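Local coordinates for L-threonine 3-dehydrogenase (PDB 7OL1), which probably oxidises L-threonine at its 3-hydroxyl with NAD+ as acceptor, as a member of the NAD-dependent epimerase/dehydratase family, at residues K253-N258 against V310-F315; A259-A264 against N302-S307; T205-D210 against S223-G228. One frame throughout, in Å; residues are numbered along the deposited sequence.

The chain first turns back on itself at contact 3, where the N-terminal part of helix 207-217 meets the loop following strand 220-223, a short closure with little more than the rest of that helix and the strand between its segments. Contact 1 opens later, in the loop after helix 236-248, and contact 2 opens directly behind it on strand 260-261. Contact 2 closes first, on the loop leading into helix 307-313, and contact 1 closes on the end of that helix, so the smaller loop sits within the larger. Their centres are about 12 Å apart, and F315 packs on I262 between them. Contact 3 stands separate, its nearest atoms about 7 Å from contact 2 and about 16 Å from contact 1.

Contact 1 of 3, residues K253-N258 against V310-F315; sequences KLIHRN and VKEWNF
E312 reaches from helix 307-313 into the loop 253-258 and meets H256 at the edge of the imidazole, the two side chains crossing at about a right angle. ND1 of H256 donates to OE2 of E312 over 2.7 Å (159° at the hydrogen), with OE2 almost exactly in the ring plane and using its syn lone pair. The carboxylate is twisted about 36° from that plane. Its other oxygen, OE1, turns its syn lone pair to the backbone N of H256 at 3.0 Å. The N of I255 also points at OE1, but as modelled this bond is too short for its length to be trusted. The carboxylate thus grips H256 by ring and backbone, and the bond at ND1, with that of NE2 to D154, should restrain the rotation of the imidazole. E312 gets there because CG stands anti to the carbonyl carbon (chi1 -63°) and the chain is extended beyond it.

The loop follows helix 236-248 and leads into strand 260-261, which pairs in parallel with strand 184-194 in the central Rossmann-type sheet, so the carboxylate pins this connection to a C-terminal helix. Carboxylates at both ring nitrogens would probably favour the doubly protonated form of H256.

The I255 side chain crosses that of E312 at about a right angle, its CD1 lying against the carboxylate end (4.1 Å to CD of E312). The apolar part of the contact is L254 on W313: CD2 of L254 approaches CD1 of W313 obliquely at 3.8 Å. One face of the W313 indole carries CB of F315, and F260 meets the indole edge-to-face.

Contact 2 of 3, residues A259-A264 against N302-S307; sequences AFNITA and NSLDSS
N261 and T263 both direct their side chains at the loop 302-307, and their first torsions decide what arrives there. In N261, CG stands anti to the carbonyl carbon (chi1 -68°), carrying the amide across the L304 side chain at about a right angle, with ND2 4.0 Å from CB of L304. In T263, chi1 of -169° swings OG1 over beside the carbonyl carbon and leaves CG2 as the group in contact, 3.6 Å from O of L304 and 3.7 Å from OG of S306. The hydroxyl is thereby directed to D232, whose carboxylate also receives the N of L304.

The N261 amide makes a long, weak hydrogen bond from ND2 to O of D305 (3.4 Å), while OD1 is taken by R189 of strand 184-194. Strand 260-261 runs parallel to that strand, in the manner of the Rossmann-fold core, and the loop 302-307 is laid across its end just before helix 307-313. I262 contributes its backbone: its O lies 3.7 Å from CD1 of L304, while its CB points away from the loop, and the side chain packs on V188, F190 and M234. S306 occupies the N-cap position of the helix, yet its side chain makes no capping bond. Just before it, D305 forms an Asx turn, OD1 accepting from N of S307 at 3.1 Å, met from well above the carboxylate plane.

Contact 3 of 3, residues T205-D210 against S223-G228; sequences TDYAVD and SYIAEG
Y224 thrusts its phenol toward the N-terminal part of helix 207-217 and runs along Y207 on the way. Its chi1 of 56° places CG between the backbone N and the carbonyl carbon, a torsion that goes with the ring's end reaching segment 205-210. CE1 then rests 3.8 Å from CB of Y207, and the hydroxyl ends among the backbone atoms of D206 and Y207, with OH 2.7 Å from N of Y207 and 3.6 Å from CB of D206. That hydroxyl is hydrogen-bonded to O of G203, which anchors the ring's far end.

The Y207 ring is sandwiched: CB of A208 sits over the centre of one face, and CG2 of I225 covers the opposite face toward the rim. I225 adds CD1, which its nearly extended chain (chi2 155°) carries to 3.6 Å from CD2 of Y207, the two side chains crossing at about a right angle. P269 and I272 of helix 269-277 also pack on Y207.

D206 turns its carboxylate away, OD2 accepting from N of G201, while its backbone O takes the amides of V209 (2.9 Å) and D210 (3.1 Å). Strand 220-223, which follows this helix in the chain, pairs in parallel with strand 284-287, a small secondary sheet consistent with the C-terminal, substrate-binding lobe of extended short-chain dehydrogenases.

Contact 1 of 3, residues K253-N258 against V310-F315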
loop_
_atom_site.group_PDB
_atom_site.type_symbol
_atom_site.label_atom_id
_atom_site.label_comp_id
_atom_site.label_asym_id
_atom_site.label_seq_id
_atom_site.Cartn_x
_atom_site.Cartn_y
_atom_site.Cartn_z
ATOM N N LYS A 253 -6.271 5.861 24.092
ATOM C CA LYS A 253 -6.700 4.430 24.068
ATOM C C LYS A 253 -6.639 3.868 22.639
ATOM O O LYS A 253 -7.125 2.729 22.423
ATOM C CB LYS A 253 -8.111 4.275 24.648
ATOM C CG LYS A 253 -8.357 5.037 25.945
ATOM C CD LYS A 253 -9.064 4.251 27.017
ATOM C CE LYS A 253 -8.182 4.039 28.231
ATOM N NZ LYS A 253 -8.694 2.924 29.059
ATOM N N LEU A 254 -6.084 4.622 21.687
ATOM C CA LEU A 254 -6.038 4.210 20.252
ATOM C C LEU A 254 -4.767 3.398 20.014
ATOM O O LEU A 254 -3.685 3.958 20.143
ATOM C CB LEU A 254 -6.077 5.445 19.351
ATOM C CG LEU A 254 -7.417 6.168 19.304
ATOM C CD1 LEU A 254 -7.333 7.406 18.427
ATOM C CD2 LEU A 254 -8.530 5.246 18.821
ATOM N N ILE A 255 -4.886 2.112 19.738
ATOM C CA ILE A 255 -3.680 1.301 19.441
ATOM C C ILE A 255 -3.507 1.291 17.923
ATOM O O ILE A 255 -2.383 1.527 17.460
ATOM C CB ILE A 255 -3.794 -0.105 20.061
ATOM C CG1 ILE A 255 -3.647 -0.030 21.588
ATOM C CG2 ILE A 255 -2.782 -1.059 19.425
ATOM C CD1 ILE A 255 -4.738 -0.754 22.358
ATOM N N HIS A 256 -4.591 0.980 17.225
ATOM C CA HIS A 256 -4.807 1.168 15.768
ATOM C C HIS A 256 -5.356 2.574 15.460
ATOM O O HIS A 256 -5.886 3.259 16.360
ATOM C CB HIS A 256 -5.779 0.097 15.272
ATOM C CG HIS A 256 -5.391 -1.285 15.676
ATOM N ND1 HIS A 256 -5.813 -1.846 16.850
ATOM C CD2 HIS A 256 -4.596 -2.197 15.081
ATOM C CE1 HIS A 256 -5.322 -3.058 16.947
ATOM N NE2 HIS A 256 -4.563 -3.294 15.883
ATOM N N ARG A 257 -5.231 2.996 14.208
ATOM C CA ARG A 257 -5.687 4.334 13.757
ATOM C C ARG A 257 -6.291 4.178 12.361
ATOM O O ARG A 257 -7.510 4.457 12.213
ATOM C CB ARG A 257 -4.535 5.337 13.845
ATOM C CG ARG A 257 -4.445 6.065 15.183
ATOM C CD ARG A 257 -3.260 7.014 15.349
ATOM N NE ARG A 257 -3.807 8.316 15.713
ATOM C CZ ARG A 257 -3.722 8.836 16.910
ATOM N NH1 ARG A 257 -3.068 8.192 17.856
ATOM N NH2 ARG A 257 -4.262 10.003 17.167
ATOM N N ASN A 258 -5.520 3.704 11.373
ATOM C CA ASN A 258 -6.009 3.679 9.970
ATOM C C ASN A 258 -5.904 2.256 9.460
ATOM O O ASN A 258 -4.793 1.818 9.168
ATOM C CB ASN A 258 -5.240 4.681 9.086
ATOM C CG ASN A 258 -5.400 6.132 9.511
ATOM O OD1 ASN A 258 -6.403 6.771 9.156
ATOM N ND2 ASN A 258 -4.418 6.657 10.246
ATOM N N VAL A 310 -14.344 -1.570 19.314
ATOM C CA VAL A 310 -15.088 -1.596 20.610
ATOM C C VAL A 310 -14.116 -1.336 21.758
ATOM O O VAL A 310 -14.400 -0.470 22.589
ATOM C CB VAL A 310 -15.866 -2.886 20.889
ATOM C CG1 VAL A 310 -16.642 -2.702 22.184
ATOM C CG2 VAL A 310 -16.800 -3.299 19.746
ATOM N N LYS A 311 -12.968 -1.989 21.782
ATOM C CA LYS A 311 -12.061 -1.818 22.948
ATOM C C LYS A 311 -11.508 -0.389 22.977
ATOM O O LYS A 311 -11.366 0.130 24.070
ATOM C CB LYS A 311 -10.977 -2.907 22.995
ATOM C CG LYS A 311 -11.488 -4.311 23.322
ATOM C CD LYS A 311 -10.397 -5.369 23.422
ATOM C CE LYS A 311 -10.842 -6.690 22.827
ATOM N NZ LYS A 311 -9.699 -7.557 22.447
ATOM N N GLU A 312 -11.210 0.245 21.838
ATOM C CA GLU A 312 -10.283 1.416 21.812
ATOM C C GLU A 312 -11.047 2.753 21.837
ATOM O O GLU A 312 -10.463 3.765 22.275
ATOM C CB GLU A 312 -9.357 1.279 20.610
ATOM C CG GLU A 312 -8.451 0.064 20.671
ATOM C CD GLU A 312 -7.514 -0.083 19.482
ATOM O OE1 GLU A 312 -6.885 0.941 19.088
ATOM O OE2 GLU A 312 -7.410 -1.214 18.962
ATOM N N TRP A 313 -12.289 2.794 21.360
ATOM C CA TRP A 313 -13.074 4.058 21.260
ATOM C C TRP A 313 -14.572 3.756 21.352
ATOM O O TRP A 313 -15.376 4.656 21.063
ATOM C CB TRP A 313 -12.728 4.851 19.974
ATOM C CG TRP A 313 -12.773 4.092 18.678
ATOM C CD1 TRP A 313 -11.754 3.367 18.105
ATOM C CD2 TRP A 313 -13.865 4.028 17.747
ATOM N NE1 TRP A 313 -12.155 2.829 16.903
ATOM C CE2 TRP A 313 -13.451 3.222 16.663
ATOM C CE3 TRP A 313 -15.141 4.574 17.711
ATOM C CZ2 TRP A 313 -14.279 2.941 15.582
ATOM C CZ3 TRP A 313 -15.951 4.323 16.617
ATOM C CH2 TRP A 313 -15.527 3.511 15.572
ATOM N N ASN A 314 -14.929 2.540 21.756
ATOM C CA ASN A 314 -16.306 2.209 22.186
ATOM C C ASN A 314 -17.243 2.315 20.979
ATOM O O ASN A 314 -18.358 2.886 21.098
ATOM C CB ASN A 314 -16.726 3.086 23.368
ATOM C CG ASN A 314 -18.027 2.619 23.984
ATOM O OD1 ASN A 314 -18.466 1.483 23.776
ATOM N ND2 ASN A 314 -18.679 3.508 24.706
ATOM N N PHE A 315 -16.825 1.755 19.849
ATOM C CA PHE A 315 -17.727 1.570 18.686
ATOM C C PHE A 315 -19.044 0.974 19.204
ATOM O O PHE A 315 -19.046 -0.050 19.892
ATOM C CB PHE A 315 -17.053 0.732 17.601
ATOM C CG PHE A 315 -17.991 0.240 16.530
ATOM C CD1 PHE A 315 -18.615 1.128 15.671
ATOM C CD2 PHE A 315 -18.222 -1.113 16.359
ATOM C CE1 PHE A 315 -19.446 0.668 14.656
ATOM C CE2 PHE A 315 -19.059 -1.578 15.353
ATOM C CZ PHE A 315 -19.664 -0.687 14.493
#

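Contact 2 of 3, residues A259-A264 against N302-S307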
loop_
_atom_site.group_PDB
_atom_site.type_symbol
_atom_site.label_atom_id
_atom_site.label_comp_id
_atom_site.label_asym_id
_atom_site.label_seq_id
_atom_site.Cartn_x
_atom_site.Cartn_y
_atom_site.Cartn_z
ATOM N N ALA A 259 -7.018 1.519 9.384
ATOM C CA ALA A 259 -8.347 1.918 9.821
ATOM C C ALA A 259 -9.055 0.748 10.520
ATOM O O ALA A 259 -8.785 -0.426 10.186
ATOM C CB ALA A 259 -9.176 2.333 8.628
ATOM N N PHE A 260 -10.046 1.072 11.340
ATOM C CA PHE A 260 -10.709 0.131 12.272
ATOM C C PHE A 260 -11.788 -0.616 11.520
ATOM O O PHE A 260 -12.609 0.072 10.942
ATOM C CB PHE A 260 -11.383 0.875 13.420
ATOM C CG PHE A 260 -10.463 1.363 14.505
ATOM C CD1 PHE A 260 -10.152 0.549 15.573
ATOM C CD2 PHE A 260 -9.986 2.657 14.522
ATOM C CE1 PHE A 260 -9.340 0.997 16.608
ATOM C CE2 PHE A 260 -9.165 3.102 15.550
ATOM C CZ PHE A 260 -8.827 2.269 16.585
ATOM N N ASN A 261 -11.798 -1.948 11.574
ATOM C CA ASN A 261 -12.975 -2.756 11.181
ATOM C C ASN A 261 -14.187 -2.277 11.976
ATOM O O ASN A 261 -14.073 -2.095 13.226
ATOM C CB ASN A 261 -12.852 -4.225 11.530
ATOM C CG ASN A 261 -11.808 -4.960 10.747
ATOM O OD1 ASN A 261 -11.362 -4.488 9.706
ATOM N ND2 ASN A 261 -11.446 -6.126 11.260
ATOM N N ILE A 262 -15.309 -2.099 11.299
ATOM C CA ILE A 262 -16.592 -1.900 12.005
ATOM C C ILE A 262 -17.623 -2.690 11.233
ATOM O O ILE A 262 -17.401 -2.962 10.051
ATOM C CB ILE A 262 -16.981 -0.422 12.136
ATOM C CG1 ILE A 262 -17.115 0.262 10.781
ATOM C CG2 ILE A 262 -16.021 0.332 13.019
ATOM C CD1 ILE A 262 -17.806 1.622 10.879
ATOM N N THR A 263 -18.680 -3.086 11.917
ATOM C CA THR A 263 -19.810 -3.813 11.302
ATOM C C THR A 263 -20.949 -3.860 12.316
ATOM O O THR A 263 -20.694 -3.586 13.531
ATOM C CB THR A 263 -19.381 -5.197 10.822
ATOM O OG1 THR A 263 -20.449 -5.699 10.018
ATOM C CG2 THR A 263 -19.058 -6.096 11.992
ATOM N N ALA A 264 -22.151 -4.102 11.791
ATOM C CA ALA A 264 -23.423 -4.153 12.540
ATOM C C ALA A 264 -24.128 -5.483 12.280
ATOM O O ALA A 264 -24.965 -5.856 13.108
ATOM C CB ALA A 264 -24.295 -3.003 12.106
ATOM N N ASN A 302 -16.901 -12.435 4.950
ATOM C CA ASN A 302 -18.328 -12.686 5.257
ATOM C C ASN A 302 -18.695 -11.839 6.475
ATOM O O ASN A 302 -19.879 -11.396 6.551
ATOM C CB ASN A 302 -18.606 -14.166 5.542
ATOM C CG ASN A 302 -18.074 -15.102 4.475
ATOM O OD1 ASN A 302 -18.260 -14.859 3.278
ATOM N ND2 ASN A 302 -17.405 -16.166 4.906
ATOM N N SER A 303 -17.731 -11.638 7.386
ATOM C CA SER A 303 -17.939 -10.895 8.662
ATOM C C SER A 303 -16.590 -10.457 9.237
ATOM O O SER A 303 -15.623 -11.230 9.126
ATOM C CB SER A 303 -18.719 -11.729 9.654
ATOM O OG SER A 303 -17.886 -12.706 10.257
ATOM N N LEU A 304 -16.524 -9.265 9.828
ATOM C CA LEU A 304 -15.264 -8.708 10.382
ATOM C C LEU A 304 -15.395 -8.678 11.896
ATOM O O LEU A 304 -16.558 -8.645 12.407
ATOM C CB LEU A 304 -14.993 -7.269 9.906
ATOM C CG LEU A 304 -15.118 -6.936 8.417
ATOM C CD1 LEU A 304 -15.360 -5.443 8.244
ATOM C CD2 LEU A 304 -13.880 -7.356 7.638
ATOM N N ASP A 305 -14.249 -8.535 12.559
ATOM C CA ASP A 305 -14.156 -8.423 14.027
ATOM C C ASP A 305 -13.944 -6.956 14.422
ATOM O O ASP A 305 -12.790 -6.493 14.402
ATOM C CB ASP A 305 -13.070 -9.387 14.538
ATOM C CG ASP A 305 -12.913 -9.410 16.047
ATOM O OD1 ASP A 305 -13.793 -8.844 16.732
ATOM O OD2 ASP A 305 -11.898 -9.944 16.523
ATOM N N SER A 306 -15.002 -6.318 14.930
ATOM C CA SER A 306 -15.017 -4.924 15.457
ATOM C C SER A 306 -14.361 -4.780 16.836
ATOM O O SER A 306 -14.407 -3.649 17.409
ATOM C CB SER A 306 -16.427 -4.373 15.510
ATOM O OG SER A 306 -17.416 -5.339 15.167
ATOM N N SER A 307 -13.751 -5.821 17.391
ATOM C CA SER A 307 -13.295 -5.778 18.811
ATOM C C SER A 307 -12.370 -4.578 19.029
ATOM O O SER A 307 -12.639 -3.790 19.962
ATOM C CB SER A 307 -12.603 -7.048 19.270
ATOM O OG SER A 307 -13.437 -8.175 19.119
#

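Contact 3 of 3, residues T205-D210 against S223-G228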
loop_
_atom_site.group_PDB
_atom_site.type_symbol
_atom_site.label_atom_id
_atom_site.label_comp_id
_atom_site.label_asym_id
_atom_site.label_seq_id
_atom_site.Cartn_x
_atom_site.Cartn_y
_atom_site.Cartn_z
ATOM N N THR A 205 -22.560 -3.841 -3.401
ATOM C CA THR A 205 -23.361 -4.133 -2.177
ATOM C C THR A 205 -24.759 -3.514 -2.250
ATOM O O THR A 205 -25.467 -3.609 -1.239
ATOM C CB THR A 205 -22.727 -3.518 -0.918
ATOM O OG1 THR A 205 -22.671 -2.101 -1.077
ATOM C CG2 THR A 205 -21.325 -3.997 -0.617
ATOM N N ASP A 206 -25.129 -2.874 -3.367
ATOM C CA ASP A 206 -26.353 -2.024 -3.486
ATOM C C ASP A 206 -27.609 -2.907 -3.616
ATOM O O ASP A 206 -28.722 -2.379 -3.494
ATOM C CB ASP A 206 -26.230 -1.001 -4.630
ATOM C CG ASP A 206 -25.533 0.311 -4.263
ATOM O OD1 ASP A 206 -24.987 0.401 -3.156
ATOM O OD2 ASP A 206 -25.536 1.242 -5.098
ATOM N N TYR A 207 -27.450 -4.216 -3.799
ATOM C CA TYR A 207 -28.570 -5.185 -3.731
ATOM C C TYR A 207 -29.392 -4.941 -2.461
ATOM O O TYR A 207 -30.617 -5.035 -2.529
ATOM C CB TYR A 207 -28.069 -6.628 -3.803
ATOM C CG TYR A 207 -27.988 -7.367 -2.491
ATOM C CD1 TYR A 207 -29.110 -7.916 -1.893
ATOM C CD2 TYR A 207 -26.769 -7.566 -1.873
ATOM C CE1 TYR A 207 -29.028 -8.622 -0.702
ATOM C CE2 TYR A 207 -26.667 -8.270 -0.683
ATOM C CZ TYR A 207 -27.796 -8.803 -0.086
ATOM O OH TYR A 207 -27.651 -9.488 1.098
ATOM N N ALA A 208 -28.770 -4.647 -1.326
ATOM C CA ALA A 208 -29.512 -4.539 -0.048
ATOM C C ALA A 208 -30.273 -3.214 0.037
ATOM O O ALA A 208 -31.061 -3.100 0.972
ATOM C CB ALA A 208 -28.608 -4.722 1.140
ATOM N N VAL A 209 -30.044 -2.259 -0.868
ATOM C CA VAL A 209 -30.852 -1.003 -0.940
ATOM C C VAL A 209 -32.015 -1.224 -1.912
ATOM O O VAL A 209 -33.169 -1.153 -1.444
ATOM C CB VAL A 209 -30.012 0.224 -1.328
ATOM C CG1 VAL A 209 -30.851 1.493 -1.301
ATOM C CG2 VAL A 209 -28.803 0.378 -0.416
ATOM N N ASP A 210 -31.720 -1.544 -3.181
ATOM C CA ASP A 210 -32.715 -1.775 -4.269
ATOM C C ASP A 210 -33.805 -2.766 -3.824
ATOM O O ASP A 210 -34.947 -2.601 -4.267
ATOM C CB ASP A 210 -32.041 -2.246 -5.566
ATOM C CG ASP A 210 -32.746 -1.842 -6.858
ATOM O OD1 ASP A 210 -33.717 -1.036 -6.796
ATOM O OD2 ASP A 210 -32.312 -2.328 -7.928
ATOM N N SER A 223 -32.488 -10.544 -7.476
ATOM C CA SER A 223 -31.117 -10.410 -6.894
ATOM C C SER A 223 -30.073 -10.640 -7.989
ATOM O O SER A 223 -30.221 -11.608 -8.741
ATOM C CB SER A 223 -30.860 -11.369 -5.740
ATOM O OG SER A 223 -31.955 -11.410 -4.829
ATOM N N TYR A 224 -29.055 -9.783 -8.062
ATOM C CA TYR A 224 -27.878 -9.956 -8.955
ATOM C C TYR A 224 -26.810 -10.733 -8.167
ATOM O O TYR A 224 -25.737 -11.063 -8.734
ATOM C CB TYR A 224 -27.443 -8.616 -9.582
ATOM C CG TYR A 224 -27.109 -7.465 -8.658
ATOM C CD1 TYR A 224 -28.077 -6.571 -8.219
ATOM C CD2 TYR A 224 -25.803 -7.232 -8.257
ATOM C CE1 TYR A 224 -27.764 -5.511 -7.376
ATOM C CE2 TYR A 224 -25.473 -6.176 -7.419
ATOM C CZ TYR A 224 -26.453 -5.308 -6.974
ATOM O OH TYR A 224 -26.100 -4.277 -6.151
ATOM N N ILE A 225 -27.133 -11.086 -6.915
ATOM C CA ILE A 225 -26.201 -11.735 -5.949
ATOM C C ILE A 225 -26.822 -13.050 -5.459
ATOM O O ILE A 225 -28.010 -13.041 -5.051
ATOM C CB ILE A 225 -25.853 -10.743 -4.822
ATOM C CG1 ILE A 225 -24.606 -9.932 -5.191
ATOM C CG2 ILE A 225 -25.701 -11.440 -3.480
ATOM C CD1 ILE A 225 -24.506 -8.587 -4.500
ATOM N N ALA A 226 -26.021 -14.123 -5.522
ATOM C CA ALA A 226 -26.412 -15.534 -5.297
ATOM C C ALA A 226 -26.913 -15.698 -3.866
ATOM O O ALA A 226 -26.398 -14.986 -2.991
ATOM C CB ALA A 226 -25.237 -16.443 -5.566
ATOM N N GLU A 227 -27.863 -16.608 -3.645
ATOM C CA GLU A 227 -28.486 -16.842 -2.312
ATOM C C GLU A 227 -27.419 -17.450 -1.402
ATOM O O GLU A 227 -26.455 -18.027 -1.945
ATOM C CB GLU A 227 -29.773 -17.669 -2.444
ATOM C CG GLU A 227 -29.624 -19.178 -2.338
ATOM C CD GLU A 227 -30.933 -19.913 -2.600
ATOM O OE1 GLU A 227 -31.940 -19.572 -1.949
ATOM O OE2 GLU A 227 -30.957 -20.801 -3.472
ATOM N N GLY A 228 -27.534 -17.242 -0.086
ATOM C CA GLY A 228 -26.527 -17.694 0.898
ATOM C C GLY A 228 -25.173 -16.961 0.850
ATOM O O GLY A 228 -24.308 -17.299 1.698
#